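Local coordinates for protein putative peptidase (Bacteroides fragilis, PDB 5DYN) that probably activates the Bacteroides fragilis toxin by proteolytic cleavage, acting as a cysteine protease of the clostripain family, at residues C147-R150 with Y156-D159; F163-T168 with G172-W177; L211-P216 with T225-T230. All blocks are in the same frame, centred on the assembly; numbering follows the deposited sequence.

Interaction 1 (C147-R150 with Y156-D159)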
ATOM      1  N   CYS B 147      16.228  -6.548  -1.845  1.00 29.59           N
ATOM      2  CA  CYS B 147      15.264  -6.586  -2.931  1.00 26.65           C
ATOM      3  C   CYS B 147      13.952  -7.156  -2.414  1.00 31.51           C
ATOM      4  O   CYS B 147      13.901  -8.311  -1.987  1.00 28.10           O
ATOM      5  CB  CYS B 147      15.787  -7.422  -4.096  1.00 27.82           C
ATOM      6  SG  CYS B 147      14.733  -7.397  -5.559  1.00 35.40           S
ATOM      7  N   TYR B 148      12.900  -6.342  -2.441  1.00 30.72           N
ATOM      8  CA  TYR B 148      11.587  -6.768  -1.965  1.00 31.33           C
ATOM      9  C   TYR B 148      10.863  -7.634  -2.994  1.00 30.47           C
ATOM     10  O   TYR B 148       9.835  -8.239  -2.690  1.00 30.40           O
ATOM     11  CB  TYR B 148      10.717  -5.556  -1.618  1.00 32.47           C
ATOM     12  CG  TYR B 148      11.263  -4.681  -0.513  1.00 31.90           C
ATOM     13  CD1 TYR B 148      11.382  -5.158   0.790  1.00 30.12           C
ATOM     14  CD2 TYR B 148      11.640  -3.368  -0.769  1.00 28.89           C
ATOM     15  CE1 TYR B 148      11.876  -4.355   1.803  1.00 24.46           C
ATOM     16  CE2 TYR B 148      12.132  -2.556   0.237  1.00 29.79           C
ATOM     17  CZ  TYR B 148      12.248  -3.053   1.521  1.00 32.51           C
ATOM     18  OH  TYR B 148      12.736  -2.241   2.519  1.00 33.45           O
ATOM     19  N   ASP B 149      11.399  -7.677  -4.210  1.00 29.45           N
ATOM     20  CA  ASP B 149      10.784  -8.425  -5.300  1.00 30.51           C
ATOM     21  C   ASP B 149      11.517  -9.743  -5.525  1.00 29.70           C
ATOM     22  O   ASP B 149      12.634  -9.770  -6.037  1.00 31.83           O
ATOM     23  CB  ASP B 149      10.773  -7.586  -6.580  1.00 29.82           C
ATOM     24  CG  ASP B 149       9.846  -8.148  -7.648  1.00 34.00           C
ATOM     25  OD1 ASP B 149       9.531  -9.360  -7.607  1.00 28.58           O
ATOM     26  OD2 ASP B 149       9.431  -7.371  -8.537  1.00 34.40           O
ATOM     27  N   ARG B 150      10.865 -10.838  -5.153  1.00 30.91           N
ATOM     28  CA  ARG B 150      11.495 -12.151  -5.165  1.00 29.31           C
ATOM     29  C   ARG B 150      11.296 -12.881  -6.489  1.00 35.28           C
ATOM     30  O   ARG B 150      11.730 -14.020  -6.651  1.00 36.35           O
ATOM     31  CB  ARG B 150      10.954 -12.987  -4.008  1.00 26.51           C
ATOM     32  CG  ARG B 150      11.369 -12.445  -2.653  1.00 27.31           C
ATOM     33  CD  ARG B 150      12.840 -12.724  -2.427  1.00 37.19           C
ATOM     34  NE  ARG B 150      13.578 -11.549  -1.981  1.00 34.10           N
ATOM     35  CZ  ARG B 150      14.865 -11.568  -1.650  1.00 34.31           C
ATOM     36  NH1 ARG B 150      15.550 -12.702  -1.712  1.00 31.18           N
ATOM     37  NH2 ARG B 150      15.470 -10.454  -1.254  1.00 32.28           N
ATOM     38  N   TYR B 156      11.420  -5.763  -9.333  1.00 30.89           N
ATOM     39  CA  TYR B 156      11.003  -4.371  -9.481  1.00 27.92           C
ATOM     40  C   TYR B 156      11.407  -3.473  -8.322  1.00 28.13           C
ATOM     41  O   TYR B 156      11.769  -2.318  -8.524  1.00 27.71           O
ATOM     42  CB  TYR B 156       9.484  -4.289  -9.639  1.00 32.79           C
ATOM     43  CG  TYR B 156       8.931  -4.896 -10.906  1.00 30.65           C
ATOM     44  CD1 TYR B 156       9.733  -5.088 -12.023  1.00 28.21           C
ATOM     45  CD2 TYR B 156       7.593  -5.266 -10.985  1.00 31.08           C
ATOM     46  CE1 TYR B 156       9.217  -5.640 -13.185  1.00 29.65           C
ATOM     47  CE2 TYR B 156       7.068  -5.817 -12.137  1.00 33.52           C
ATOM     48  CZ  TYR B 156       7.882  -6.001 -13.234  1.00 33.93           C
ATOM     49  OH  TYR B 156       7.352  -6.552 -14.377  1.00 44.04           O
ATOM     50  N   TYR B 157      11.328  -3.999  -7.105  1.00 31.58           N
ATOM     51  CA  TYR B 157      11.379  -3.152  -5.920  1.00 30.64           C
ATOM     52  C   TYR B 157      12.599  -3.405  -5.042  1.00 30.12           C
ATOM     53  O   TYR B 157      12.801  -4.512  -4.543  1.00 35.18           O
ATOM     54  CB  TYR B 157      10.103  -3.346  -5.098  1.00 35.51           C
ATOM     55  CG  TYR B 157       8.857  -3.439  -5.947  1.00 36.03           C
ATOM     56  CD1 TYR B 157       8.268  -2.298  -6.479  1.00 34.95           C
ATOM     57  CD2 TYR B 157       8.276  -4.670  -6.228  1.00 34.27           C
ATOM     58  CE1 TYR B 157       7.132  -2.380  -7.265  1.00 30.65           C
ATOM     59  CE2 TYR B 157       7.142  -4.761  -7.014  1.00 34.05           C
ATOM     60  CZ  TYR B 157       6.574  -3.613  -7.528  1.00 32.35           C
ATOM     61  OH  TYR B 157       5.445  -3.698  -8.307  1.00 29.11           O
ATOM     62  N   TYR B 158      13.404  -2.364  -4.855  1.00 26.97           N
ATOM     63  CA  TYR B 158      14.549  -2.418  -3.956  1.00 28.22           C
ATOM     64  C   TYR B 158      14.386  -1.406  -2.833  1.00 28.54           C
ATOM     65  O   TYR B 158      13.647  -0.433  -2.969  1.00 34.44           O
ATOM     66  CB  TYR B 158      15.847  -2.143  -4.709  1.00 23.95           C
ATOM     67  CG  TYR B 158      16.265  -3.239  -5.655  1.00 24.76           C
ATOM     68  CD1 TYR B 158      15.763  -3.293  -6.948  1.00 29.10           C
ATOM     69  CD2 TYR B 158      17.172  -4.215  -5.261  1.00 29.84           C
ATOM     70  CE1 TYR B 158      16.151  -4.294  -7.823  1.00 30.92           C
ATOM     71  CE2 TYR B 158      17.567  -5.216  -6.126  1.00 23.72           C
ATOM     72  CZ  TYR B 158      17.052  -5.252  -7.405  1.00 30.22           C
ATOM     73  OH  TYR B 158      17.440  -6.247  -8.270  1.00 34.05           O
ATOM     74  N   ASP B 159      15.080  -1.629  -1.725  1.00 29.08           N
ATOM     75  CA  ASP B 159      15.023  -0.695  -0.610  1.00 30.39           C
ATOM     76  C   ASP B 159      15.697   0.625  -0.980  1.00 32.50           C
ATOM     77  O   ASP B 159      16.863   0.648  -1.364  1.00 30.35           O
ATOM     78  CB  ASP B 159      15.674  -1.298   0.631  1.00 25.43           C
ATOM     79  CG  ASP B 159      15.561  -0.394   1.836  1.00 33.97           C
ATOM     80  OD1 ASP B 159      14.472  -0.353   2.447  1.00 31.20           O
ATOM     81  OD2 ASP B 159      16.560   0.280   2.168  1.00 36.46           O
TER
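Asp149 turns its CG away from its own backbone N (chi1 -165°), which swings the carboxylate to Tyr156; Tyr148 keeps CG beside the backbone N (chi1 -62°) and carries its hydroxyl the other way, to Asp159. Two polar ties at the ends of the contact result. Asp149 OD2 takes the backbone N of Tyr156 at 2.7 Å in a nearly straight bond (167°), although the donor stands above the carboxylate plane. The same oxygen forms a salt bridge with Arg151, and the short acidic side chain suits this double task inside a tight loop. At the far end Tyr148 OH donates to Asp159 OD1 at 2.6 Å, meeting it on the anti side; Gly210 N bonds to this hydroxyl, and Lys209 N to this carboxylate oxygen. Asp159 OD2 is left to cap the N terminus of helix 160-167, a position that aspartate commonly fills.

Between these ties the backbones meet. Tyr148 N bonds to Tyr157 O at 2.8 Å, and Asp149 N adds a weak bond to the same carbonyl. Cys147 lays SG over one face of the Tyr158 ring, 3.8 Å from its centroid, while Cys147 CB touches Tyr158 CE2 at 3.5 Å; cysteine's short side chain brings a large, polarisable sulfur onto the face. Tyr157 stacks on Phe34 and bonds through OH to Glu120 of the other chain. The whole is a loop closed by a single beta bridge, Cys147 with Tyr158, at the edge of the small antiparallel sheet of strands 158-159 and 212-213.

Interaction 2 (F163-T168 with G172-W177)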
ATOM      1  N   PHE B 163      19.803   1.579  -1.263  1.00 29.43           N
ATOM      2  CA  PHE B 163      20.256   1.954  -2.598  1.00 32.36           C
ATOM      3  C   PHE B 163      21.030   3.275  -2.577  1.00 31.64           C
ATOM      4  O   PHE B 163      22.085   3.394  -3.206  1.00 31.90           O
ATOM      5  CB  PHE B 163      19.068   2.052  -3.558  1.00 29.81           C
ATOM      6  CG  PHE B 163      19.411   2.665  -4.886  1.00 31.51           C
ATOM      7  CD1 PHE B 163      20.271   2.021  -5.761  1.00 27.54           C
ATOM      8  CD2 PHE B 163      18.869   3.884  -5.262  1.00 31.74           C
ATOM      9  CE1 PHE B 163      20.589   2.584  -6.985  1.00 36.43           C
ATOM     10  CE2 PHE B 163      19.183   4.453  -6.487  1.00 38.44           C
ATOM     11  CZ  PHE B 163      20.046   3.803  -7.348  1.00 34.13           C
ATOM     12  N   ILE B 164      20.506   4.264  -1.858  1.00 30.22           N
ATOM     13  CA  ILE B 164      21.193   5.547  -1.729  1.00 37.13           C
ATOM     14  C   ILE B 164      22.503   5.340  -0.975  1.00 34.45           C
ATOM     15  O   ILE B 164      23.523   5.949  -1.298  1.00 37.43           O
ATOM     16  CB  ILE B 164      20.326   6.607  -1.006  1.00 37.81           C
ATOM     17  CG1 ILE B 164      19.016   6.835  -1.761  1.00 38.65           C
ATOM     18  CG2 ILE B 164      21.069   7.928  -0.897  1.00 33.35           C
ATOM     19  CD1 ILE B 164      19.208   7.383  -3.161  1.00 32.48           C
ATOM     20  N   TYR B 165      22.468   4.459   0.020  1.00 31.56           N
ATOM     21  CA  TYR B 165      23.660   4.113   0.786  1.00 35.63           C
ATOM     22  C   TYR B 165      24.731   3.488  -0.106  1.00 36.33           C
ATOM     23  O   TYR B 165      25.920   3.774   0.036  1.00 35.56           O
ATOM     24  CB  TYR B 165      23.301   3.153   1.921  1.00 37.82           C
ATOM     25  CG  TYR B 165      24.460   2.825   2.833  1.00 37.47           C
ATOM     26  CD1 TYR B 165      24.724   3.601   3.953  1.00 36.26           C
ATOM     27  CD2 TYR B 165      25.289   1.738   2.578  1.00 38.40           C
ATOM     28  CE1 TYR B 165      25.779   3.307   4.791  1.00 38.96           C
ATOM     29  CE2 TYR B 165      26.347   1.436   3.412  1.00 38.92           C
ATOM     30  CZ  TYR B 165      26.587   2.225   4.516  1.00 39.26           C
ATOM     31  OH  TYR B 165      27.636   1.932   5.352  1.00 42.45           O
ATOM     32  N   GLN B 166      24.294   2.632  -1.021  1.00 34.67           N
ATOM     33  CA  GLN B 166      25.200   1.941  -1.929  1.00 35.70           C
ATOM     34  C   GLN B 166      25.935   2.919  -2.844  1.00 35.97           C
ATOM     35  O   GLN B 166      27.164   2.895  -2.937  1.00 35.39           O
ATOM     36  CB  GLN B 166      24.426   0.920  -2.764  1.00 32.35           C
ATOM     37  CG  GLN B 166      25.293  -0.027  -3.581  1.00 40.04           C
ATOM     38  CD  GLN B 166      25.742  -1.237  -2.786  1.00 49.24           C
ATOM     39  OE1 GLN B 166      26.180  -1.117  -1.642  1.00 55.72           O
ATOM     40  NE2 GLN B 166      25.624  -2.416  -3.388  1.00 44.30           N
ATOM     41  N   ILE B 167      25.178   3.783  -3.512  1.00 37.32           N
ATOM     42  CA  ILE B 167      25.747   4.673  -4.518  1.00 34.12           C
ATOM     43  C   ILE B 167      26.550   5.816  -3.904  1.00 32.26           C
ATOM     44  O   ILE B 167      27.382   6.425  -4.575  1.00 36.41           O
ATOM     45  CB  ILE B 167      24.651   5.259  -5.428  1.00 36.55           C
ATOM     46  CG1 ILE B 167      23.740   6.203  -4.642  1.00 29.60           C
ATOM     47  CG2 ILE B 167      23.840   4.139  -6.065  1.00 33.34           C
ATOM     48  CD1 ILE B 167      22.683   6.861  -5.495  1.00 32.24           C
ATOM     49  N   THR B 168      26.304   6.107  -2.630  1.00 35.70           N
ATOM     50  CA  THR B 168      27.067   7.140  -1.935  1.00 36.50           C
ATOM     51  C   THR B 168      28.118   6.528  -1.018  1.00 34.26           C
ATOM     52  O   THR B 168      28.822   7.248  -0.313  1.00 31.92           O
ATOM     53  CB  THR B 168      26.159   8.062  -1.095  1.00 35.13           C
ATOM     54  OG1 THR B 168      25.552   7.306  -0.043  1.00 33.17           O
ATOM     55  CG2 THR B 168      25.080   8.689  -1.959  1.00 33.39           C
ATOM     56  N   GLY B 172      29.113  11.352   3.520  1.00 39.13           N
ATOM     57  CA  GLY B 172      28.433  12.472   4.144  1.00 33.64           C
ATOM     58  C   GLY B 172      27.157  12.868   3.427  1.00 41.18           C
ATOM     59  O   GLY B 172      26.240  13.415   4.038  1.00 43.03           O
ATOM     60  N   ASP B 173      27.098  12.595   2.126  1.00 39.35           N
ATOM     61  CA  ASP B 173      25.895  12.872   1.351  1.00 36.16           C
ATOM     62  C   ASP B 173      24.771  11.932   1.751  1.00 37.71           C
ATOM     63  O   ASP B 173      23.598  12.299   1.697  1.00 37.42           O
ATOM     64  CB  ASP B 173      26.169  12.749  -0.146  1.00 35.99           C
ATOM     65  CG  ASP B 173      26.884  13.956  -0.701  1.00 46.37           C
ATOM     66  OD1 ASP B 173      26.840  15.018  -0.046  1.00 39.19           O
ATOM     67  OD2 ASP B 173      27.485  13.846  -1.790  1.00 46.04           O
ATOM     68  N   TYR B 174      25.131  10.717   2.150  1.00 33.39           N
ATOM     69  CA  TYR B 174      24.139   9.774   2.633  1.00 36.38           C
ATOM     70  C   TYR B 174      23.501  10.294   3.912  1.00 39.92           C
ATOM     71  O   TYR B 174      22.277  10.301   4.040  1.00 39.41           O
ATOM     72  CB  TYR B 174      24.749   8.392   2.875  1.00 35.86           C
ATOM     73  CG  TYR B 174      23.787   7.458   3.574  1.00 36.31           C
ATOM     74  CD1 TYR B 174      22.689   6.929   2.900  1.00 33.18           C
ATOM     75  CD2 TYR B 174      23.958   7.125   4.909  1.00 32.19           C
ATOM     76  CE1 TYR B 174      21.797   6.088   3.537  1.00 31.04           C
ATOM     77  CE2 TYR B 174      23.074   6.283   5.554  1.00 37.39           C
ATOM     78  CZ  TYR B 174      21.995   5.767   4.865  1.00 42.85           C
ATOM     79  OH  TYR B 174      21.114   4.927   5.510  1.00 40.47           O
ATOM     80  N   ASP B 175      24.339  10.730   4.852  1.00 41.94           N
ATOM     81  CA  ASP B 175      23.872  11.236   6.139  1.00 36.40           C
ATOM     82  C   ASP B 175      22.889  12.384   5.971  1.00 41.36           C
ATOM     83  O   ASP B 175      21.880  12.453   6.672  1.00 45.71           O
ATOM     84  CB  ASP B 175      25.054  11.686   6.996  1.00 35.82           C
ATOM     85  CG  ASP B 175      26.030  10.563   7.272  1.00 42.03           C
ATOM     86  OD1 ASP B 175      25.610   9.388   7.218  1.00 44.22           O
ATOM     87  OD2 ASP B 175      27.213  10.850   7.548  1.00 48.00           O
ATOM     88  N   SER B 176      23.191  13.281   5.037  1.00 41.17           N
ATOM     89  CA  SER B 176      22.308  14.398   4.732  1.00 39.50           C
ATOM     90  C   SER B 176      20.977  13.880   4.213  1.00 42.51           C
ATOM     91  O   SER B 176      19.915  14.286   4.685  1.00 46.16           O
ATOM     92  CB  SER B 176      22.947  15.335   3.709  1.00 38.47           C
ATOM     93  OG  SER B 176      24.064  16.006   4.264  1.00 47.31           O
ATOM     94  N   TRP B 177      21.048  12.975   3.242  1.00 38.92           N
ATOM     95  CA  TRP B 177      19.854  12.365   2.671  1.00 36.64           C
ATOM     96  C   TRP B 177      19.098  11.567   3.726  1.00 37.64           C
ATOM     97  O   TRP B 177      17.869  11.609   3.790  1.00 33.32           O
ATOM     98  CB  TRP B 177      20.221  11.463   1.491  1.00 35.21           C
ATOM     99  CG  TRP B 177      19.037  10.798   0.865  1.00 32.87           C
ATOM    100  CD1 TRP B 177      18.293  11.265  -0.177  1.00 37.76           C
ATOM    101  CD2 TRP B 177      18.455   9.544   1.245  1.00 35.52           C
ATOM    102  NE1 TRP B 177      17.283  10.381  -0.470  1.00 41.10           N
ATOM    103  CE2 TRP B 177      17.361   9.316   0.389  1.00 39.37           C
ATOM    104  CE3 TRP B 177      18.753   8.593   2.228  1.00 31.03           C
ATOM    105  CZ2 TRP B 177      16.562   8.175   0.482  1.00 34.08           C
ATOM    106  CZ3 TRP B 177      17.960   7.462   2.320  1.00 34.19           C
ATOM    107  CH2 TRP B 177      16.878   7.263   1.452  1.00 36.37           C
TER
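Tyr165 and Tyr174 supply the aromatic part of the contact, a T-shaped pair in which the edge of Tyr165 is directed at the face of Tyr174. The planes stand at 89° and the ring centroids are 4.9 Å apart. Tyr165 CD1 does the touching: it sits over the middle of the Tyr174 ring and comes within 3.5 Å of Tyr174 CE2. Tyr174, with CG opposite its backbone N (chi1 171°), points at the first helix, and Tyr165 brings its edge up from the more exposed side of the contact. The hydroxyl of Tyr174 is bonded to Asp161, one turn back on the first helix, which satisfies it and holds the outer end of the ring to that helix.

Helix 160-167 and helix 172-182 are consecutive and run nearly antiparallel, their short segments inclined at 159° with 9.2 Å between axes. They form an alpha-alpha hairpin; three residues separate the two segments, and Thr168 beside the turn meets Tyr174.

The aliphatic part belongs to Ile164. Its CG1 lies over the six-membered ring of Trp177, 3.7 Å from the centroid, as a CH-pi contact, while the other branch, Ile164 CG2, approaches Trp177 CD2 at 3.7 Å. A beta-branched side chain is well suited to spread two carbons over a broad indole. Trp177 NE1 is bonded to Thr126 on helix 119-127, and Leu122 and Ala125 of that helix also touch the indole.

The polar bonds of Thr168 stay within its own segment. Its OG1 donates to Ile164 O at 2.7 Å, and Thr168 N reaches the same carbonyl from the opposite face. Across the contact Thr168 OG1 also presses against Tyr174 CB at 3.2 Å.

Interaction 3 (L211-P216 with T225-T230). Unlike the reference sequence in segment 225-230: Thr225 (reference Ala). With NA (sodium ion), chain G; NA (sodium ion), chain J.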
ATOM      1  N   LEU B 211      10.655   1.084   2.652  1.00 29.64           N
ATOM      2  CA  LEU B 211      10.120   1.845   1.529  1.00 30.63           C
ATOM      3  C   LEU B 211      10.883   1.483   0.267  1.00 32.00           C
ATOM      4  O   LEU B 211      12.106   1.614   0.216  1.00 30.62           O
ATOM      5  CB  LEU B 211      10.205   3.350   1.790  1.00 34.81           C
ATOM      6  CG  LEU B 211       9.547   4.258   0.745  1.00 33.53           C
ATOM      7  CD1 LEU B 211       8.034   4.073   0.740  1.00 28.41           C
ATOM      8  CD2 LEU B 211       9.914   5.715   0.982  1.00 29.37           C
ATOM      9  N   SER B 212      10.164   1.023  -0.752  1.00 24.81           N
ATOM     10  CA  SER B 212      10.819   0.526  -1.953  1.00 30.39           C
ATOM     11  C   SER B 212      11.057   1.619  -2.987  1.00 33.39           C
ATOM     12  O   SER B 212      10.451   2.690  -2.940  1.00 29.34           O
ATOM     13  CB  SER B 212       9.999  -0.596  -2.588  1.00 31.75           C
ATOM     14  OG  SER B 212       8.889  -0.068  -3.288  1.00 29.66           O
ATOM     15  N   THR B 213      11.951   1.324  -3.924  1.00 28.24           N
ATOM     16  CA  THR B 213      12.208   2.193  -5.058  1.00 26.46           C
ATOM     17  C   THR B 213      12.455   1.350  -6.300  1.00 29.58           C
ATOM     18  O   THR B 213      12.800   0.173  -6.203  1.00 30.40           O
ATOM     19  CB  THR B 213      13.424   3.102  -4.823  1.00 33.83           C
ATOM     20  OG1 THR B 213      13.596   3.971  -5.950  1.00 32.55           O
ATOM     21  CG2 THR B 213      14.684   2.264  -4.645  1.00 26.70           C
ATOM     22  N   TYR B 214      12.276   1.953  -7.468  1.00 30.65           N
ATOM     23  CA  TYR B 214      12.636   1.288  -8.708  1.00 32.85           C
ATOM     24  C   TYR B 214      14.103   1.555  -9.014  1.00 34.01           C
ATOM     25  O   TYR B 214      14.675   2.547  -8.560  1.00 32.23           O
ATOM     26  CB  TYR B 214      11.744   1.754  -9.863  1.00 27.11           C
ATOM     27  CG  TYR B 214      12.098   1.124 -11.193  1.00 30.52           C
ATOM     28  CD1 TYR B 214      11.820  -0.212 -11.447  1.00 29.40           C
ATOM     29  CD2 TYR B 214      12.713   1.866 -12.191  1.00 31.93           C
ATOM     30  CE1 TYR B 214      12.145  -0.792 -12.656  1.00 24.44           C
ATOM     31  CE2 TYR B 214      13.043   1.295 -13.405  1.00 32.58           C
ATOM     32  CZ  TYR B 214      12.756  -0.033 -13.632  1.00 28.45           C
ATOM     33  OH  TYR B 214      13.082  -0.601 -14.841  1.00 32.70           O
ATOM     34  N   ILE B 215      14.719   0.645  -9.760  1.00 29.78           N
ATOM     35  CA  ILE B 215      16.076   0.842 -10.246  1.00 36.49           C
ATOM     36  C   ILE B 215      16.136   0.417 -11.706  1.00 36.17           C
ATOM     37  O   ILE B 215      15.745  -0.701 -12.043  1.00 37.61           O
ATOM     38  CB  ILE B 215      17.116   0.044  -9.427  1.00 37.90           C
ATOM     39  CG1 ILE B 215      17.048   0.420  -7.945  1.00 31.26           C
ATOM     40  CG2 ILE B 215      18.515   0.288  -9.967  1.00 34.11           C
ATOM     41  CD1 ILE B 215      17.992  -0.366  -7.073  1.00 26.63           C
ATOM     42  N   PRO B 216      16.603   1.321 -12.581  1.00 38.14           N
ATOM     43  CA  PRO B 216      16.751   1.032 -14.011  1.00 36.39           C
ATOM     44  C   PRO B 216      17.665  -0.165 -14.272  1.00 38.90           C
ATOM     45  O   PRO B 216      18.569  -0.449 -13.485  1.00 37.66           O
ATOM     46  CB  PRO B 216      17.362   2.322 -14.565  1.00 35.11           C
ATOM     47  CG  PRO B 216      16.911   3.380 -13.624  1.00 33.78           C
ATOM     48  CD  PRO B 216      16.917   2.726 -12.272  1.00 35.28           C
ATOM     49  N   THR B 225      11.476   3.305 -19.576  1.00 35.81           N
ATOM     50  CA  THR B 225      10.695   4.330 -20.251  1.00 33.74           C
ATOM     51  C   THR B 225       9.421   4.627 -19.469  1.00 35.95           C
ATOM     52  O   THR B 225       9.069   5.787 -19.258  1.00 36.09           O
ATOM     53  CB  THR B 225      10.334   3.903 -21.691  1.00 37.44           C
ATOM     54  OG1 THR B 225      11.532   3.762 -22.466  1.00 31.23           O
ATOM     55  CG2 THR B 225       9.438   4.937 -22.350  1.00 34.39           C
ATOM     56  N   SER B 226       8.738   3.570 -19.034  1.00 35.84           N
ATOM     57  CA  SER B 226       7.512   3.710 -18.250  1.00 35.45           C
ATOM     58  C   SER B 226       7.744   4.480 -16.954  1.00 33.63           C
ATOM     59  O   SER B 226       6.874   5.215 -16.498  1.00 34.61           O
ATOM     60  CB  SER B 226       6.926   2.336 -17.924  1.00 32.66           C
ATOM     61  OG  SER B 226       6.615   1.617 -19.101  1.00 42.17           O
ATOM     62  N   TYR B 227       8.922   4.303 -16.366  1.00 35.82           N
ATOM     63  CA  TYR B 227       9.256   4.953 -15.106  1.00 33.20           C
ATOM     64  C   TYR B 227       9.345   6.467 -15.271  1.00 35.30           C
ATOM     65  O   TYR B 227       9.193   7.214 -14.305  1.00 39.17           O
ATOM     66  CB  TYR B 227      10.574   4.402 -14.556  1.00 34.14           C
ATOM     67  CG  TYR B 227      10.854   4.779 -13.118  1.00 26.83           C
ATOM     68  CD1 TYR B 227       9.976   4.421 -12.105  1.00 24.65           C
ATOM     69  CD2 TYR B 227      12.004   5.477 -12.771  1.00 28.14           C
ATOM     70  CE1 TYR B 227      10.226   4.755 -10.792  1.00 26.74           C
ATOM     71  CE2 TYR B 227      12.266   5.815 -11.454  1.00 25.78           C
ATOM     72  CZ  TYR B 227      11.370   5.450 -10.469  1.00 29.95           C
ATOM     73  OH  TYR B 227      11.614   5.775  -9.152  1.00 29.48           O
ATOM     74  N   GLN B 228       9.583   6.919 -16.498  1.00 31.05           N
ATOM     75  CA  GLN B 228       9.638   8.350 -16.778  1.00 35.20           C
ATOM     76  C   GLN B 228       8.254   8.995 -16.703  1.00 37.71           C
ATOM     77  O   GLN B 228       8.124  10.214 -16.809  1.00 37.07           O
ATOM     78  CB  GLN B 228      10.252   8.605 -18.154  1.00 33.74           C
ATOM     79  CG  GLN B 228      11.620   7.982 -18.336  1.00 34.13           C
ATOM     80  CD  GLN B 228      12.252   8.358 -19.661  1.00 37.32           C
ATOM     81  OE1 GLN B 228      12.266   7.565 -20.601  1.00 38.30           O
ATOM     82  NE2 GLN B 228      12.782   9.573 -19.739  1.00 31.38           N
ATOM     83  N   GLN B 229       7.226   8.172 -16.514  1.00 38.84           N
ATOM     84  CA  GLN B 229       5.856   8.661 -16.419  1.00 38.42           C
ATOM     85  C   GLN B 229       5.457   8.938 -14.976  1.00 33.68           C
ATOM     86  O   GLN B 229       4.498   9.666 -14.722  1.00 35.73           O
ATOM     87  CB  GLN B 229       4.885   7.657 -17.042  1.00 34.69           C
ATOM     88  CG  GLN B 229       5.242   7.265 -18.463  1.00 43.04           C
ATOM     89  CD  GLN B 229       4.307   6.216 -19.031  1.00 45.91           C
ATOM     90  OE1 GLN B 229       3.373   5.774 -18.363  1.00 49.26           O
ATOM     91  NE2 GLN B 229       4.557   5.811 -20.272  1.00 43.38           N
ATOM     92  N   THR B 230       6.186   8.356 -14.031  1.00 31.07           N
ATOM     93  CA  THR B 230       5.892   8.584 -12.621  1.00 31.89           C
ATOM     94  C   THR B 230       6.255  10.015 -12.240  1.00 35.00           C
ATOM     95  O   THR B 230       7.186  10.596 -12.798  1.00 36.49           O
ATOM     96  CB  THR B 230       6.646   7.595 -11.705  1.00 30.50           C
ATOM     97  OG1 THR B 230       8.055   7.839 -11.779  1.00 34.14           O
ATOM     98  CG2 THR B 230       6.371   6.169 -12.124  1.00 24.73           C
TER
HETATM   99 NA    NA G 402      13.477   6.366  -7.200  1.00 40.09          NA
HETATM  100 NA    NA J 405       7.068  -2.068  -3.311  1.00 40.08          NA
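The ring of Tyr227 has a neighbour on each face and a metal at its rim. Over one face lies Tyr214 CD2, 3.5 Å above the centre; over the opposite face, displaced toward the rim, is Thr230 OG1; in the plane, at the phenol end, sits a sodium ion. The two tyrosine rings are neither stacked nor perpendicular: their planes make 45° and their centroids are 4.8 Å apart, each side chain pointing back toward the root of the other. Tyr214 CB reinforces the contact as a CH-pi donor, 3.9 Å from the Tyr227 centroid. Trp122 of the other chain meets both rings edge-to-face, which places the pair at the interface of the two chains.

Tyr227 carries CG opposite its backbone N (chi1 -167°), which extends the ring from helix 221-227 toward strand 212-213. There Tyr227 OH binds the sodium at 2.8 Å and Thr213 OG1 binds it at 2.7 Å; Trp232 and Trp238 complete the modelled site through NE1. A neutral indole NE1 carries a hydrogen and has no in-plane lone pair, so the assignment of this ion is doubtful. Thr213 OG1 also donates to Tyr214 O. Tyr214 OH is bonded to Asn224, back on helix 221-227.

Behind the ring, Thr230 OG1 and Thr230 N both bond to Tyr227 O in a type I turn, and Thr230 then caps helix 231-236, a place where threonine's short hydroxyl side chain fits. Ser212, just before Thr213, binds a second sodium through OG at 2.7 Å, together with the carbonyls of Phe34 and Pro55. The arrangement is a modelled sodium site, with ligands from Thr213, Tyr227 and two tryptophans, set beside an oblique tyrosine pair and joining strand 212-213 to the last helices of the clostripain-family domain.

Overall arrangement
Along this chain, the C-terminal piece of a longer protein, the three contacts follow in series, with none nested in or crossing another. Interaction 1 closes the loop that precedes strand 158-159. Helix 160-167 starts directly after that strand, and interaction 2 folds the next helix back on it. After strands 185-196 and 200-203 of the main mixed sheet, the chain returns to strand 212-213, and interaction 3 closes the loop through helix 221-227. Interactions 1 and 3 meet at the small sheet, where strands 158-159 and 212-213 pair antiparallel and Ile215 packs on Tyr158. Interaction 2, a helix pair, joins them through helix 160-167, whose Phe163 packs on Ile215.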